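Local coordinates for alpha-L-arabinosidase (Xanthomonas axonopodis pv. citri, PDB 6D25), which hydrolyses, as a trimeric GH51 arabinofuranosidase, alpha-L-arabinofuranosyl side groups, probably of arabinoxylans including those with internal di-substitutions, at residues V91-W96 with V366-I371; L354-F359 with Y395-L400. All coordinates share one frame; numbering follows the deposited sequence.

Interaction 1: residues V91-W96 with V366-I371; sequences VPNIRW and VRMANI
Asn-93 and Asn-370 join their side-chain amides inside the (beta/alpha)8 barrel, each reaching inward from its own strand. Strands 93-96 and 366-371 are the second and eighth of the barrel and do not pair; their axes approach no closer than 8.2 Å, and both Asn-93 and Arg-95 have backbone hydrogen bonds to Gln-51 of the first strand. The tight part of the contact is one direct bond: ND2 of Asn-370 donates to OD1 of Asn-93 over 2.8 Å, with an N-H...O angle of 145°. The acceptor lies in the amide plane of Asn-370, whereas the donor is tilted from the carbonyl plane of Asn-93, consistent with the 58° between the two amides. Asn-93 carries CG between its own backbone N and carbonyl carbon (chi1 80°), which brings the amide across to strand 366-371. Asn-370 ND2 is also bonded to Gln-51 O, and Asn-93 ND2 to Gln-47 OE1.

The looser part holds only van der Waals approaches, with Arg-95 CB 4.1 Å from Asn-370 ND2 and Met-368 CE 4.0 Å from Asn-93 ND2; the guanidinium of Arg-95 turns to a salt bridge with Glu-324. All four residues are buried, and a single water bridges the amides: it accepts from Asn-93 ND2 at 2.8 Å and lies 2.7 Å from Asn-370 OD1.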
loop_
_atom_site.group_PDB
_atom_site.type_symbol
_atom_site.label_atom_id
_atom_site.label_comp_id
_atom_site.label_asym_id
_atom_site.label_seq_id
_atom_site.Cartn_x
_atom_site.Cartn_y
_atom_site.Cartn_z
ATOM N N VAL A 91 -6.514 -25.086 26.888
ATOM C CA VAL A 91 -6.611 -24.160 25.770
ATOM C C VAL A 91 -5.553 -24.539 24.726
ATOM O O VAL A 91 -4.383 -24.593 25.044
ATOM C CB VAL A 91 -6.460 -22.707 26.234
ATOM C CG1 VAL A 91 -6.405 -21.773 25.039
ATOM C CG2 VAL A 91 -7.563 -22.284 27.195
ATOM N N PRO A 92 -5.956 -24.714 23.460
ATOM C CA PRO A 92 -5.000 -25.170 22.432
ATOM C C PRO A 92 -4.217 -24.034 21.753
ATOM O O PRO A 92 -3.035 -24.187 21.381
ATOM C CB PRO A 92 -5.899 -25.862 21.391
ATOM C CG PRO A 92 -7.194 -25.077 21.469
ATOM C CD PRO A 92 -7.329 -24.782 22.961
ATOM N N ASN A 93 -4.872 -22.892 21.584
ATOM C CA ASN A 93 -4.230 -21.667 21.036
ATOM C C ASN A 93 -5.048 -20.463 21.487
ATOM O O ASN A 93 -6.248 -20.608 21.813
ATOM C CB ASN A 93 -4.066 -21.716 19.520
ATOM C CG ASN A 93 -5.320 -21.375 18.753
ATOM O OD1 ASN A 93 -5.710 -20.191 18.667
ATOM N ND2 ASN A 93 -5.921 -22.375 18.125
ATOM N N ILE A 94 -4.382 -19.315 21.527
ATOM C CA ILE A 94 -5.038 -18.033 21.732
ATOM C C ILE A 94 -4.630 -17.098 20.595
ATOM O O ILE A 94 -3.416 -16.897 20.362
ATOM C CB ILE A 94 -4.661 -17.394 23.079
ATOM C CG1 ILE A 94 -4.977 -18.309 24.263
ATOM C CG2 ILE A 94 -5.358 -16.031 23.209
ATOM C CD1 ILE A 94 -4.446 -17.788 25.598
ATOM N N ARG A 95 -5.628 -16.505 19.954
ATOM C CA ARG A 95 -5.410 -15.456 18.946
ATOM C C ARG A 95 -5.331 -14.093 19.636
ATOM O O ARG A 95 -6.183 -13.772 20.472
ATOM C CB ARG A 95 -6.523 -15.438 17.895
ATOM C CG ARG A 95 -6.239 -14.375 16.843
ATOM C CD ARG A 95 -6.962 -14.300 15.500
ATOM N NE ARG A 95 -8.340 -14.080 15.620
ATOM C CZ ARG A 95 -9.107 -13.276 14.870
ATOM N NH1 ARG A 95 -8.647 -12.411 13.950
ATOM N NH2 ARG A 95 -10.397 -13.342 15.119
ATOM N N TRP A 96 -4.307 -13.323 19.305
ATOM C CA TRP A 96 -4.017 -12.042 19.913
ATOM C C TRP A 96 -3.227 -11.191 18.920
ATOM O O TRP A 96 -2.433 -11.765 18.176
ATOM C CB TRP A 96 -3.240 -12.281 21.222
ATOM C CG TRP A 96 -2.636 -11.076 21.862
ATOM C CD1 TRP A 96 -3.203 -10.313 22.843
ATOM C CD2 TRP A 96 -1.336 -10.513 21.631
ATOM N NE1 TRP A 96 -2.346 -9.314 23.218
ATOM C CE2 TRP A 96 -1.207 -9.403 22.493
ATOM C CE3 TRP A 96 -0.278 -10.814 20.774
ATOM C CZ2 TRP A 96 -0.078 -8.595 22.507
ATOM C CZ3 TRP A 96 0.863 -10.034 20.805
ATOM C CH2 TRP A 96 0.948 -8.918 21.636
ATOM N N VAL A 366 -12.487 -27.957 8.379
ATOM C CA VAL A 366 -12.466 -27.015 9.481
ATOM C C VAL A 366 -11.523 -27.548 10.559
ATOM O O VAL A 366 -11.868 -28.541 11.260
ATOM C CB VAL A 366 -13.870 -26.761 10.051
ATOM C CG1 VAL A 366 -13.814 -25.736 11.174
ATOM C CG2 VAL A 366 -14.840 -26.289 8.971
ATOM N N ARG A 367 -10.358 -26.918 10.672
ATOM C CA ARG A 367 -9.309 -27.480 11.517
ATOM C C ARG A 367 -8.851 -26.473 12.583
ATOM O O ARG A 367 -7.967 -26.806 13.382
ATOM C CB ARG A 367 -8.122 -27.921 10.652
ATOM C CG ARG A 367 -8.504 -28.985 9.631
ATOM C CD ARG A 367 -7.367 -29.719 8.972
ATOM N NE ARG A 367 -6.516 -28.927 8.157
ATOM C CZ ARG A 367 -6.525 -28.878 6.819
ATOM N NH1 ARG A 367 -5.548 -28.205 6.239
ATOM N NH2 ARG A 367 -7.467 -29.461 6.102
ATOM N N MET A 368 -9.462 -25.302 12.626
ATOM C CA MET A 368 -9.231 -24.321 13.690
ATOM C C MET A 368 -10.514 -23.497 13.882
ATOM O O MET A 368 -11.234 -23.231 12.920
ATOM C CB MET A 368 -8.108 -23.335 13.327
ATOM C CG MET A 368 -6.765 -24.003 13.022
ATOM S SD MET A 368 -5.488 -22.764 12.591
ATOM C CE MET A 368 -5.318 -21.974 14.197
ATOM N N ALA A 369 -10.769 -23.091 15.106
ATOM C CA ALA A 369 -11.838 -22.160 15.444
ATOM C C ALA A 369 -11.471 -21.426 16.722
ATOM O O ALA A 369 -10.705 -21.929 17.534
ATOM C CB ALA A 369 -13.183 -22.864 15.583
ATOM N N ASN A 370 -11.963 -20.214 16.844
ATOM C CA ASN A 370 -11.693 -19.370 18.004
ATOM C C ASN A 370 -12.979 -18.637 18.396
ATOM O O ASN A 370 -13.525 -17.817 17.628
ATOM C CB ASN A 370 -10.575 -18.360 17.779
ATOM C CG ASN A 370 -9.267 -18.976 17.336
ATOM O OD1 ASN A 370 -9.141 -19.352 16.174
ATOM N ND2 ASN A 370 -8.302 -19.087 18.245
ATOM N N ILE A 371 -13.467 -18.908 19.602
ATOM C CA ILE A 371 -14.667 -18.252 20.103
ATOM C C ILE A 371 -14.319 -16.821 20.521
ATOM O O ILE A 371 -13.234 -16.572 21.103
ATOM C CB ILE A 371 -15.300 -19.067 21.253
ATOM C CG1 ILE A 371 -16.734 -18.624 21.503
ATOM C CG2 ILE A 371 -14.459 -18.992 22.517
ATOM C CD1 ILE A 371 -17.519 -19.409 22.518
HETATM O O HOH W 1 -8.039 -21.851 16.337
#

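Interaction 2: residues L354-F359 with Y395-L400; sequences LNFDIF and YHVFAL
Phe-356 drives the edge of its ring into the face of Phe-398, a T-shaped stack between helix 346-361 and helix 393-400. The first of these helices is the connection in the beta-alpha-beta crossover from strand 319-325 to strand 366-371, and the second comes shortly before strand 407-421 of the C-terminal beta domain.

The geometry of the pair is close to a regular T. The ring planes stand at 82° and the centroids are 4.8 Å apart. CZ of Phe-356 leads, 3.4 Å above the Phe-398 ring plane and over its centre; it comes within 3.5 Å of both CE1 and CZ of Phe-398, and its distances to the other four ring carbons are only slightly longer. The approach is therefore by the para corner of one ring, centred on the other. The CB of Phe-356 points toward helix 393-400, and with CG anti to the carbonyl carbon (chi1 -63°) the ring carries on in that direction. By contrast, the CB of Phe-398 leaves its helix to one side, and it is the ring that swings into the path of Phe-356.

Val-397 completes the contact from another direction. Its CG1 approaches CE2 of Phe-356 obliquely, at 3.9 Å. This valine also touches Ala-349, Ala-352 and Ser-353 of helix 346-361, and the Phe-356 ring further meets Phe-49 and Tyr-401.

No hydrogen bond links the two segments, and the three touching residues are all buried. The chemistry is thus apolar but directional: the slightly positive C-H at CZ of Phe-356 points into the electron-rich face of Phe-398, an attraction that would add to the dispersion forces and help fix how the two rings are inclined to each other.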
loop_
_atom_site.group_PDB
_atom_site.type_symbol
_atom_site.label_atom_id
_atom_site.label_comp_id
_atom_site.label_asym_id
_atom_site.label_seq_id
_atom_site.Cartn_x
_atom_site.Cartn_y
_atom_site.Cartn_z
ATOM N N LEU A 354 -23.646 -26.758 20.160
ATOM C CA LEU A 354 -24.108 -26.944 18.771
ATOM C C LEU A 354 -22.981 -26.637 17.775
ATOM O O LEU A 354 -22.827 -27.331 16.765
ATOM C CB LEU A 354 -25.333 -26.078 18.511
ATOM C CG LEU A 354 -26.568 -26.400 19.343
ATOM C CD1 LEU A 354 -27.637 -25.354 19.109
ATOM C CD2 LEU A 354 -27.089 -27.770 19.010
ATOM N N ASN A 355 -22.189 -25.615 18.054
ATOM C CA ASN A 355 -21.080 -25.257 17.200
ATOM C C ASN A 355 -19.993 -26.336 17.215
ATOM O O ASN A 355 -19.489 -26.718 16.141
ATOM C CB ASN A 355 -20.533 -23.876 17.517
ATOM C CG ASN A 355 -21.352 -22.798 16.854
ATOM O OD1 ASN A 355 -21.087 -22.436 15.699
ATOM N ND2 ASN A 355 -22.353 -22.262 17.571
ATOM N N PHE A 356 -19.647 -26.850 18.390
ATOM C CA PHE A 356 -18.683 -27.973 18.454
ATOM C C PHE A 356 -19.178 -29.199 17.665
ATOM O O PHE A 356 -18.393 -29.817 16.945
ATOM C CB PHE A 356 -18.398 -28.365 19.892
ATOM C CG PHE A 356 -17.733 -27.291 20.716
ATOM C CD1 PHE A 356 -16.845 -26.384 20.147
ATOM C CD2 PHE A 356 -17.907 -27.262 22.087
ATOM C CE1 PHE A 356 -16.154 -25.466 20.931
ATOM C CE2 PHE A 356 -17.212 -26.339 22.858
ATOM C CZ PHE A 356 -16.372 -25.431 22.275
ATOM N N ASP A 357 -20.466 -29.499 17.774
ATOM C CA ASP A 357 -21.042 -30.601 16.997
ATOM C C ASP A 357 -20.790 -30.339 15.508
ATOM O O ASP A 357 -20.292 -31.210 14.779
ATOM C CB ASP A 357 -22.535 -30.768 17.271
ATOM C CG ASP A 357 -22.933 -31.246 18.669
ATOM O OD1 ASP A 357 -22.030 -31.725 19.445
ATOM O OD2 ASP A 357 -24.187 -31.127 18.999
ATOM N N ILE A 358 -21.111 -29.112 15.072
ATOM C CA ILE A 358 -21.023 -28.775 13.652
ATOM C C ILE A 358 -19.565 -28.824 13.172
ATOM O O ILE A 358 -19.242 -29.397 12.123
ATOM C CB ILE A 358 -21.695 -27.425 13.399
ATOM C CG1 ILE A 358 -23.219 -27.520 13.509
ATOM C CG2 ILE A 358 -21.262 -26.820 12.051
ATOM C CD1 ILE A 358 -23.878 -26.153 13.661
ATOM N N PHE A 359 -18.658 -28.216 13.928
ATOM C CA PHE A 359 -17.249 -28.215 13.515
ATOM C C PHE A 359 -16.746 -29.650 13.371
ATOM O O PHE A 359 -16.009 -29.969 12.388
ATOM C CB PHE A 359 -16.356 -27.504 14.527
ATOM C CG PHE A 359 -16.651 -26.058 14.813
ATOM C CD1 PHE A 359 -17.240 -25.245 13.879
ATOM C CD2 PHE A 359 -16.237 -25.484 16.008
ATOM C CE1 PHE A 359 -17.509 -23.904 14.151
ATOM C CE2 PHE A 359 -16.469 -24.151 16.274
ATOM C CZ PHE A 359 -17.122 -23.370 15.357
ATOM N N TYR A 395 -17.761 -21.870 29.398
ATOM C CA TYR A 395 -16.550 -22.520 29.912
ATOM C C TYR A 395 -16.789 -24.005 30.142
ATOM O O TYR A 395 -15.954 -24.851 29.773
ATOM C CB TYR A 395 -16.101 -21.867 31.218
ATOM C CG TYR A 395 -14.928 -22.517 31.900
ATOM C CD1 TYR A 395 -15.073 -23.567 32.787
ATOM C CD2 TYR A 395 -13.638 -22.069 31.661
ATOM C CE1 TYR A 395 -13.985 -24.168 33.401
ATOM C CE2 TYR A 395 -12.542 -22.637 32.291
ATOM C CZ TYR A 395 -12.711 -23.686 33.178
ATOM O OH TYR A 395 -11.604 -24.230 33.788
ATOM N N HIS A 396 -17.911 -24.310 30.792
ATOM C CA HIS A 396 -18.226 -25.691 31.150
ATOM C C HIS A 396 -18.441 -26.526 29.890
ATOM O O HIS A 396 -18.149 -27.725 29.909
ATOM C CB HIS A 396 -19.437 -25.748 32.070
ATOM C CG HIS A 396 -19.184 -25.096 33.387
ATOM N ND1 HIS A 396 -18.082 -25.406 34.175
ATOM C CD2 HIS A 396 -19.872 -24.146 34.065
ATOM C CE1 HIS A 396 -18.143 -24.721 35.301
ATOM N NE2 HIS A 396 -19.195 -23.899 35.224
ATOM N N VAL A 397 -18.918 -25.934 28.801
ATOM C CA VAL A 397 -19.054 -26.714 27.565
ATOM C C VAL A 397 -17.662 -27.015 26.966
ATOM O O VAL A 397 -17.408 -28.154 26.516
ATOM C CB VAL A 397 -19.973 -26.026 26.551
ATOM C CG1 VAL A 397 -20.151 -26.915 25.320
ATOM C CG2 VAL A 397 -21.333 -25.707 27.148
ATOM N N PHE A 398 -16.753 -26.054 26.986
ATOM C CA PHE A 398 -15.347 -26.332 26.591
ATOM C C PHE A 398 -14.777 -27.473 27.442
ATOM O O PHE A 398 -14.117 -28.372 26.888
ATOM C CB PHE A 398 -14.474 -25.077 26.694
ATOM C CG PHE A 398 -14.604 -24.151 25.507
ATOM C CD1 PHE A 398 -15.746 -23.407 25.290
ATOM C CD2 PHE A 398 -13.573 -24.052 24.576
ATOM C CE1 PHE A 398 -15.853 -22.576 24.189
ATOM C CE2 PHE A 398 -13.681 -23.222 23.474
ATOM C CZ PHE A 398 -14.805 -22.488 23.280
ATOM N N ALA A 399 -15.049 -27.449 28.758
ATOM C CA ALA A 399 -14.596 -28.518 29.655
ATOM C C ALA A 399 -15.227 -29.864 29.249
ATOM O O ALA A 399 -14.530 -30.848 29.129
ATOM C CB ALA A 399 -14.922 -28.199 31.097
ATOM N N LEU A 400 -16.533 -29.900 29.010
ATOM C CA LEU A 400 -17.224 -31.172 28.682
ATOM C C LEU A 400 -16.668 -31.760 27.384
ATOM O O LEU A 400 -16.615 -32.963 27.261
ATOM C CB LEU A 400 -18.734 -30.967 28.516
ATOM C CG LEU A 400 -19.514 -30.810 29.836
ATOM C CD1 LEU A 400 -20.996 -30.526 29.571
ATOM C CD2 LEU A 400 -19.358 -31.992 30.781
#

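The two contacts interlock along the chain, in the order 91-96, 354-359, 366-371, 395-400, and their centres lie 13 Å apart. Interaction 1 is inside the barrel, interaction 2 among helices outside it, and helix 346-361 directly precedes strand 366-371 in sequence, so one helix-strand unit serves both contacts. Two packing contacts tie the pair together, Ile-371 CG2 to Phe-398 CZ and Ala-369 CB to Phe-359 CE2, each at 3.6 Å. The eighth strand thus turns Asn-370 to the barrel interior and Ala-369 and Ile-371 to the helices, so it packs on both its faces, and helix 393-400 in turn touches strand 468-473 of the C-terminal beta domain.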